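Local coordinates for protein halogenase (Chondromyces crocatus, PDB 3E1T) that probably chlorinates a precursor of chondrochloren, using bound flavin-adenine dinucleotide as its redox cofactor, at residues A[24-29]-A[325-330]; A[353-358]-A[460-465]. All coordinates share one frame; numbering follows the deposited sequence.

Interaction 1. Residues A[24-29]-A[325-330]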
ATOM      1  N   SER A  24      13.519  -2.298  13.145  1.00 35.20           N
ATOM      2  CA  SER A  24      14.928  -2.195  12.748  1.00 36.14           C
ATOM      3  C   SER A  24      15.514  -0.805  12.956  1.00 36.93           C
ATOM      4  O   SER A  24      16.595  -0.676  13.518  1.00 37.10           O
ATOM      5  CB  SER A  24      15.129  -2.624  11.294  1.00 35.72           C
ATOM      6  OG  SER A  24      14.696  -3.950  11.103  1.00 37.07           O
ATOM      7  N   PHE A  25      14.800   0.229  12.512  1.00 37.84           N
ATOM      8  CA  PHE A  25      15.306   1.614  12.542  1.00 38.36           C
ATOM      9  C   PHE A  25      15.492   2.198  13.948  1.00 38.85           C
ATOM     10  O   PHE A  25      16.308   3.102  14.150  1.00 39.02           O
ATOM     11  CB  PHE A  25      14.379   2.555  11.748  1.00 38.86           C
ATOM     12  CG  PHE A  25      14.579   2.521  10.252  1.00 39.17           C
ATOM     13  CD1 PHE A  25      15.818   2.222   9.697  1.00 40.07           C
ATOM     14  CD2 PHE A  25      13.525   2.825   9.404  1.00 39.41           C
ATOM     15  CE1 PHE A  25      15.998   2.209   8.310  1.00 41.47           C
ATOM     16  CE2 PHE A  25      13.694   2.813   8.021  1.00 39.56           C
ATOM     17  CZ  PHE A  25      14.934   2.507   7.472  1.00 40.08           C
ATOM     18  N   VAL A  26      14.694   1.740  14.904  1.00 39.09           N
ATOM     19  CA  VAL A  26      14.828   2.227  16.269  1.00 39.49           C
ATOM     20  C   VAL A  26      15.937   1.437  16.991  1.00 40.22           C
ATOM     21  O   VAL A  26      16.745   2.022  17.705  1.00 40.35           O
ATOM     22  CB  VAL A  26      13.482   2.192  17.054  1.00 39.61           C
ATOM     23  CG1 VAL A  26      13.693   2.600  18.521  1.00 39.08           C
ATOM     24  CG2 VAL A  26      12.441   3.109  16.399  1.00 38.66           C
ATOM     25  N   ALA A  27      15.972   0.122  16.782  1.00 40.92           N
ATOM     26  CA  ALA A  27      17.016  -0.733  17.350  1.00 42.15           C
ATOM     27  C   ALA A  27      18.407  -0.345  16.848  1.00 43.00           C
ATOM     28  O   ALA A  27      19.378  -0.385  17.611  1.00 43.46           O
ATOM     29  CB  ALA A  27      16.731  -2.187  17.056  1.00 41.55           C
ATOM     30  N   MET A  28      18.492   0.033  15.571  1.00 43.76           N
ATOM     31  CA  MET A  28      19.719   0.555  14.961  1.00 45.07           C
ATOM     32  C   MET A  28      20.285   1.780  15.687  1.00 45.09           C
ATOM     33  O   MET A  28      21.467   2.097  15.545  1.00 45.42           O
ATOM     34  CB  MET A  28      19.484   0.906  13.485  1.00 44.98           C
ATOM     35  CG  MET A  28      19.491  -0.281  12.537  1.00 45.57           C
ATOM     36  SD  MET A  28      19.078   0.132  10.820  1.00 46.89           S
ATOM     37  CE  MET A  28      20.165   1.530  10.528  1.00 47.13           C
ATOM     38  N   ARG A  29      19.437   2.459  16.454  1.00 45.25           N
ATOM     39  CA  ARG A  29      19.833   3.640  17.215  1.00 45.55           C
ATOM     40  C   ARG A  29      20.197   3.229  18.652  1.00 45.81           C
ATOM     41  O   ARG A  29      20.606   4.060  19.468  1.00 46.00           O
ATOM     42  CB  ARG A  29      18.689   4.659  17.198  1.00 45.48           C
ATOM     43  CG  ARG A  29      19.066   6.161  17.174  1.00 46.52           C
ATOM     44  CD  ARG A  29      20.419   6.498  16.531  1.00 45.20           C
ATOM     45  NE  ARG A  29      20.384   7.640  15.601  1.00 44.44           N
ATOM     46  CZ  ARG A  29      20.026   8.892  15.900  1.00 45.29           C
ATOM     47  NH1 ARG A  29      19.614   9.228  17.119  1.00 45.49           N
ATOM     48  NH2 ARG A  29      20.063   9.824  14.953  1.00 45.45           N
ATOM     49  N   LEU A 325       9.179   7.401   9.275  1.00 31.31           N
ATOM     50  CA  LEU A 325       8.701   8.623   9.902  1.00 31.09           C
ATOM     51  C   LEU A 325       8.421   8.409  11.387  1.00 30.94           C
ATOM     52  O   LEU A 325       8.676   9.288  12.215  1.00 31.30           O
ATOM     53  CB  LEU A 325       7.422   9.109   9.208  1.00 31.17           C
ATOM     54  CG  LEU A 325       7.534   9.593   7.759  1.00 31.37           C
ATOM     55  CD1 LEU A 325       6.143   9.879   7.217  1.00 30.85           C
ATOM     56  CD2 LEU A 325       8.409  10.820   7.685  1.00 29.62           C
ATOM     57  N   VAL A 326       7.862   7.254  11.716  1.00 30.89           N
ATOM     58  CA  VAL A 326       7.577   6.950  13.117  1.00 31.09           C
ATOM     59  C   VAL A 326       8.900   6.665  13.827  1.00 31.14           C
ATOM     60  O   VAL A 326       9.125   7.161  14.927  1.00 31.40           O
ATOM     61  CB  VAL A 326       6.566   5.795  13.274  1.00 31.18           C
ATOM     62  CG1 VAL A 326       6.554   5.263  14.709  1.00 31.19           C
ATOM     63  CG2 VAL A 326       5.194   6.276  12.924  1.00 31.28           C
ATOM     64  N   ALA A 327       9.783   5.922  13.163  1.00 31.45           N
ATOM     65  CA  ALA A 327      11.124   5.622  13.702  1.00 32.24           C
ATOM     66  C   ALA A 327      11.865   6.891  14.069  1.00 32.98           C
ATOM     67  O   ALA A 327      12.486   6.944  15.124  1.00 33.35           O
ATOM     68  CB  ALA A 327      11.933   4.805  12.721  1.00 31.69           C
ATOM     69  N   ARG A 328      11.790   7.910  13.207  1.00 33.77           N
ATOM     70  CA  ARG A 328      12.407   9.213  13.465  1.00 34.63           C
ATOM     71  C   ARG A 328      11.795   9.953  14.635  1.00 35.54           C
ATOM     72  O   ARG A 328      12.510  10.632  15.388  1.00 35.78           O
ATOM     73  CB  ARG A 328      12.351  10.117  12.236  1.00 34.82           C
ATOM     74  CG  ARG A 328      13.330   9.729  11.166  1.00 35.00           C
ATOM     75  CD  ARG A 328      13.234  10.647   9.980  1.00 33.70           C
ATOM     76  NE  ARG A 328      14.121  10.163   8.926  1.00 35.08           N
ATOM     77  CZ  ARG A 328      14.041  10.512   7.650  1.00 34.87           C
ATOM     78  NH1 ARG A 328      13.102  11.359   7.241  1.00 34.42           N
ATOM     79  NH2 ARG A 328      14.899  10.000   6.786  1.00 34.68           N
ATOM     80  N   ALA A 329      10.478   9.850  14.785  1.00 36.08           N
ATOM     81  CA  ALA A 329       9.818  10.467  15.934  1.00 36.78           C
ATOM     82  C   ALA A 329      10.302   9.787  17.213  1.00 37.24           C
ATOM     83  O   ALA A 329      10.699  10.468  18.167  1.00 37.34           O
ATOM     84  CB  ALA A 329       8.297  10.398  15.809  1.00 36.65           C
ATOM     85  N   ILE A 330      10.308   8.453  17.199  1.00 37.45           N
ATOM     86  CA  ILE A 330      10.721   7.650  18.347  1.00 38.43           C
ATOM     87  C   ILE A 330      12.215   7.817  18.696  1.00 39.34           C
ATOM     88  O   ILE A 330      12.549   7.982  19.868  1.00 39.52           O
ATOM     89  CB  ILE A 330      10.379   6.160  18.150  1.00 38.03           C
ATOM     90  CG1 ILE A 330       8.859   5.967  18.136  1.00 37.88           C
ATOM     91  CG2 ILE A 330      11.012   5.303  19.255  1.00 38.79           C
ATOM     92  CD1 ILE A 330       8.417   4.578  17.747  1.00 38.29           C
TER
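The first helix of the Rossmann-type FAD-binding fold, residues 17-27, packs here against helix 315-333, with Phe25 and Val26 near its C-terminal end set against Ala327 and Ile330. The helix follows strand 10-13 and a turn with the GxGxxG pattern of dinucleotide-binding folds, whose glycines are Gly14, Gly16 and Gly19. Between residues 24-29 and 325-330 the backbones come nearest at Val26 and Ala327, whose CA atoms are 5.6 Å apart, a separation that the small alanine permits. The methyl of Ala327 takes the middle of the contact: its CB lies 3.5 Å from Phe25 CB and 4.1 Å from Val26 CG2. Phe25 thus meets the alanine with its methylene. With CG anti to the carbonyl carbon (chi1 -80°), its ring leads away from residues 325-330 and packs on Leu324 of the same helix and on Leu62 and Leu500. Val26 points toward residues 325-330 and uses both branches. CG2 approaches the backbone at Ala327 CA, at 3.9 Å, and both CG1 and CG2 meet the CG2 methyl of Ile330, the two side chains crossing at about a right angle. Leu22, one turn earlier, extends the same apolar face onto Val326, Ala327 and Ile330. Asn331, one residue past the segment, adds a polar link between the helices, its ND2 donating a hydrogen bond to Phe25 O. Between the two segments themselves no hydrogen bond or charge pair forms, so this buried join rests on the fit of aliphatic carbons, through dispersion and the exclusion of water.

Interaction 2. Residues A[353-358]-A[460-465]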
ATOM      1  N   ARG A 353       0.544  13.611   3.531  1.00 26.90           N
ATOM      2  CA  ARG A 353       0.986  14.235   2.285  1.00 27.69           C
ATOM      3  C   ARG A 353       1.257  13.188   1.215  1.00 27.99           C
ATOM      4  O   ARG A 353       0.799  13.345   0.081  1.00 27.68           O
ATOM      5  CB  ARG A 353       2.215  15.117   2.501  1.00 27.86           C
ATOM      6  CG  ARG A 353       1.864  16.436   3.115  1.00 29.94           C
ATOM      7  CD  ARG A 353       3.062  17.163   3.710  1.00 34.29           C
ATOM      8  NE  ARG A 353       3.879  17.848   2.709  1.00 36.18           N
ATOM      9  CZ  ARG A 353       3.556  18.994   2.112  1.00 38.41           C
ATOM     10  NH1 ARG A 353       2.406  19.602   2.372  1.00 40.96           N
ATOM     11  NH2 ARG A 353       4.382  19.535   1.230  1.00 39.70           N
ATOM     12  N   GLU A 354       1.977  12.123   1.576  1.00 27.28           N
ATOM     13  CA  GLU A 354       2.310  11.075   0.620  1.00 27.61           C
ATOM     14  C   GLU A 354       1.080  10.222   0.251  1.00 27.32           C
ATOM     15  O   GLU A 354       0.892   9.875  -0.921  1.00 26.85           O
ATOM     16  CB  GLU A 354       3.461  10.204   1.140  1.00 28.07           C
ATOM     17  CG  GLU A 354       3.969   9.142   0.150  1.00 29.25           C
ATOM     18  CD  GLU A 354       4.795   9.707  -1.039  1.00 32.44           C
ATOM     19  OE1 GLU A 354       5.033  10.938  -1.139  1.00 32.47           O
ATOM     20  OE2 GLU A 354       5.213   8.889  -1.878  1.00 32.90           O
ATOM     21  N   TYR A 355       0.264   9.889   1.252  1.00 26.86           N
ATOM     22  CA  TYR A 355      -1.009   9.190   1.039  1.00 27.51           C
ATOM     23  C   TYR A 355      -1.945  10.011   0.137  1.00 27.85           C
ATOM     24  O   TYR A 355      -2.561   9.459  -0.786  1.00 28.34           O
ATOM     25  CB  TYR A 355      -1.685   8.876   2.384  1.00 27.46           C
ATOM     26  CG  TYR A 355      -3.151   8.503   2.305  1.00 27.15           C
ATOM     27  CD1 TYR A 355      -3.551   7.188   2.030  1.00 26.87           C
ATOM     28  CD2 TYR A 355      -4.144   9.461   2.533  1.00 27.10           C
ATOM     29  CE1 TYR A 355      -4.918   6.848   1.968  1.00 26.57           C
ATOM     30  CE2 TYR A 355      -5.505   9.131   2.465  1.00 27.12           C
ATOM     31  CZ  TYR A 355      -5.874   7.834   2.181  1.00 26.99           C
ATOM     32  OH  TYR A 355      -7.203   7.526   2.135  1.00 28.96           O
ATOM     33  N   GLY A 356      -2.042  11.310   0.423  1.00 27.84           N
ATOM     34  CA  GLY A 356      -2.839  12.269  -0.353  1.00 28.40           C
ATOM     35  C   GLY A 356      -2.407  12.420  -1.804  1.00 29.12           C
ATOM     36  O   GLY A 356      -3.249  12.504  -2.714  1.00 29.58           O
ATOM     37  N   ASN A 357      -1.098  12.468  -2.018  1.00 28.75           N
ATOM     38  CA  ASN A 357      -0.519  12.503  -3.359  1.00 28.31           C
ATOM     39  C   ASN A 357      -0.951  11.308  -4.212  1.00 28.07           C
ATOM     40  O   ASN A 357      -1.334  11.471  -5.369  1.00 28.06           O
ATOM     41  CB  ASN A 357       1.007  12.564  -3.280  1.00 28.44           C
ATOM     42  CG  ASN A 357       1.525  13.970  -2.970  1.00 29.17           C
ATOM     43  OD1 ASN A 357       0.761  14.910  -2.895  1.00 30.87           O
ATOM     44  ND2 ASN A 357       2.830  14.097  -2.780  1.00 28.90           N
ATOM     45  N   PHE A 358      -0.883  10.114  -3.640  1.00 27.22           N
ATOM     46  CA  PHE A 358      -1.337   8.916  -4.341  1.00 27.31           C
ATOM     47  C   PHE A 358      -2.852   8.878  -4.513  1.00 27.03           C
ATOM     48  O   PHE A 358      -3.344   8.495  -5.583  1.00 27.32           O
ATOM     49  CB  PHE A 358      -0.841   7.651  -3.648  1.00 27.40           C
ATOM     50  CG  PHE A 358       0.538   7.236  -4.064  1.00 28.27           C
ATOM     51  CD1 PHE A 358       0.725   6.486  -5.237  1.00 29.26           C
ATOM     52  CD2 PHE A 358       1.647   7.591  -3.308  1.00 26.63           C
ATOM     53  CE1 PHE A 358       1.993   6.098  -5.649  1.00 29.30           C
ATOM     54  CE2 PHE A 358       2.930   7.203  -3.711  1.00 29.41           C
ATOM     55  CZ  PHE A 358       3.103   6.440  -4.878  1.00 28.51           C
ATOM     56  N   ASN A 460     -12.239  16.988  -7.500  1.00 42.88           N
ATOM     57  CA  ASN A 460     -11.740  18.074  -6.666  1.00 42.68           C
ATOM     58  C   ASN A 460     -10.623  17.581  -5.723  1.00 41.82           C
ATOM     59  O   ASN A 460      -9.460  17.450  -6.150  1.00 42.36           O
ATOM     60  CB  ASN A 460     -12.902  18.736  -5.896  1.00 43.07           C
ATOM     61  CG  ASN A 460     -12.474  19.995  -5.129  1.00 46.01           C
ATOM     62  OD1 ASN A 460     -12.819  20.165  -3.948  1.00 47.32           O
ATOM     63  ND2 ASN A 460     -11.719  20.878  -5.795  1.00 47.09           N
ATOM     64  N   PHE A 461     -10.974  17.285  -4.468  1.00 40.03           N
ATOM     65  CA  PHE A 461      -9.976  16.950  -3.439  1.00 38.32           C
ATOM     66  C   PHE A 461     -10.456  15.838  -2.522  1.00 37.10           C
ATOM     67  O   PHE A 461     -11.505  15.951  -1.901  1.00 37.11           O
ATOM     68  CB  PHE A 461      -9.607  18.187  -2.614  1.00 38.04           C
ATOM     69  CG  PHE A 461      -8.467  17.959  -1.649  1.00 37.18           C
ATOM     70  CD1 PHE A 461      -8.686  18.004  -0.277  1.00 36.66           C
ATOM     71  CD2 PHE A 461      -7.178  17.707  -2.115  1.00 37.33           C
ATOM     72  CE1 PHE A 461      -7.641  17.793   0.615  1.00 36.63           C
ATOM     73  CE2 PHE A 461      -6.117  17.492  -1.226  1.00 36.34           C
ATOM     74  CZ  PHE A 461      -6.356  17.540   0.140  1.00 37.53           C
ATOM     75  N   MET A 462      -9.680  14.760  -2.455  1.00 36.19           N
ATOM     76  CA  MET A 462     -10.025  13.578  -1.659  1.00 34.81           C
ATOM     77  C   MET A 462     -11.435  13.043  -1.975  1.00 34.70           C
ATOM     78  O   MET A 462     -12.163  12.618  -1.070  1.00 34.88           O
ATOM     79  CB  MET A 462      -9.882  13.866  -0.156  1.00 34.47           C
ATOM     80  CG  MET A 462      -8.463  14.195   0.353  1.00 33.40           C
ATOM     81  SD  MET A 462      -7.102  13.172  -0.261  1.00 31.73           S
ATOM     82  CE  MET A 462      -7.512  11.591   0.509  1.00 29.76           C
ATOM     83  N   GLN A 463     -11.810  13.038  -3.255  1.00 33.90           N
ATOM     84  CA  GLN A 463     -13.135  12.570  -3.656  1.00 32.99           C
ATOM     85  C   GLN A 463     -13.470  11.205  -3.072  1.00 32.45           C
ATOM     86  O   GLN A 463     -12.705  10.249  -3.221  1.00 32.10           O
ATOM     87  CB  GLN A 463     -13.268  12.506  -5.182  1.00 32.62           C
ATOM     88  CG  GLN A 463     -14.707  12.278  -5.653  1.00 33.02           C
ATOM     89  CD  GLN A 463     -14.829  12.270  -7.152  1.00 32.36           C
ATOM     90  OE1 GLN A 463     -14.386  13.198  -7.820  1.00 33.62           O
ATOM     91  NE2 GLN A 463     -15.406  11.209  -7.692  1.00 31.46           N
ATOM     92  N   GLY A 464     -14.623  11.127  -2.417  1.00 32.11           N
ATOM     93  CA  GLY A 464     -15.096   9.878  -1.819  1.00 32.51           C
ATOM     94  C   GLY A 464     -14.981   9.857  -0.303  1.00 32.90           C
ATOM     95  O   GLY A 464     -15.398   8.886   0.338  1.00 32.11           O
ATOM     96  N   PHE A 465     -14.431  10.935   0.263  1.00 32.96           N
ATOM     97  CA  PHE A 465     -14.275  11.062   1.720  1.00 33.82           C
ATOM     98  C   PHE A 465     -15.179  12.097   2.382  1.00 34.88           C
ATOM     99  O   PHE A 465     -15.478  13.155   1.814  1.00 34.75           O
ATOM    100  CB  PHE A 465     -12.827  11.384   2.103  1.00 33.03           C
ATOM    101  CG  PHE A 465     -11.980  10.175   2.319  1.00 31.75           C
ATOM    102  CD1 PHE A 465     -12.254   9.297   3.362  1.00 31.78           C
ATOM    103  CD2 PHE A 465     -10.908   9.912   1.482  1.00 29.57           C
ATOM    104  CE1 PHE A 465     -11.471   8.163   3.562  1.00 31.99           C
ATOM    105  CE2 PHE A 465     -10.109   8.792   1.685  1.00 31.34           C
ATOM    106  CZ  PHE A 465     -10.399   7.907   2.715  1.00 31.31           C
TER
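A chi1 of 164°, which turns CG of Tyr355 away from the main-chain nitrogen, carries the ring from helix 340-368 toward the loop 460-465, while Met462, bent at both chi2 (-44°) and chi3 (-67°), curls its terminal methyl up to that ring. Met462 CE stops 3.7 Å from Tyr355 CE2, approaching obliquely. Farther out, the phenol oxygen reaches the rim of Phe465, whose ring comes from the opposite direction: Tyr355 OH lies 3.2 Å from Phe465 CE2 and 3.3 Å from its CZ, near the plane of the phenylalanine ring. Next to Tyr355 in the chain, Gly356 offers bare backbone, and its CA sits 4.4 Å from Met462 SD. A type II turn from Met462 to Phe465, closed by the bond from Phe465 N to Met462 O, presents both side chains to the helix. Gln473 of helix 467-477 touches Tyr355 and Met462, and Cys289 touches Tyr355 and Phe465. No hydrogen bond joins the two segments, and the contact is mainly apolar; the hydroxyl oxygen, facing the weakly positive C-H rim of Phe465, probably adds a modest electrostatic attraction to the van der Waals packing.

Interactions 1 and 2 lie on consecutive helices, 315-333 and 340-368, with their centres 27 Å apart and their nearest atoms about 7 Å apart. The two helices pack on each other, Leu325 and Val326 touching Phe347 and Ala329 touching Cys343, so the contacts are joined indirectly. Residues 325-330 meet the helix after the glycine-rich turn, whereas residues 353-358 receive the loop before helix 467-477 in the C-terminal part of the chain. Neither contact touches the flavin: the side chain of Phe25 is about 12 Å from the bound FAD and that of Tyr355 about 10 Å. Both are structural packing at a distance from the cofactor.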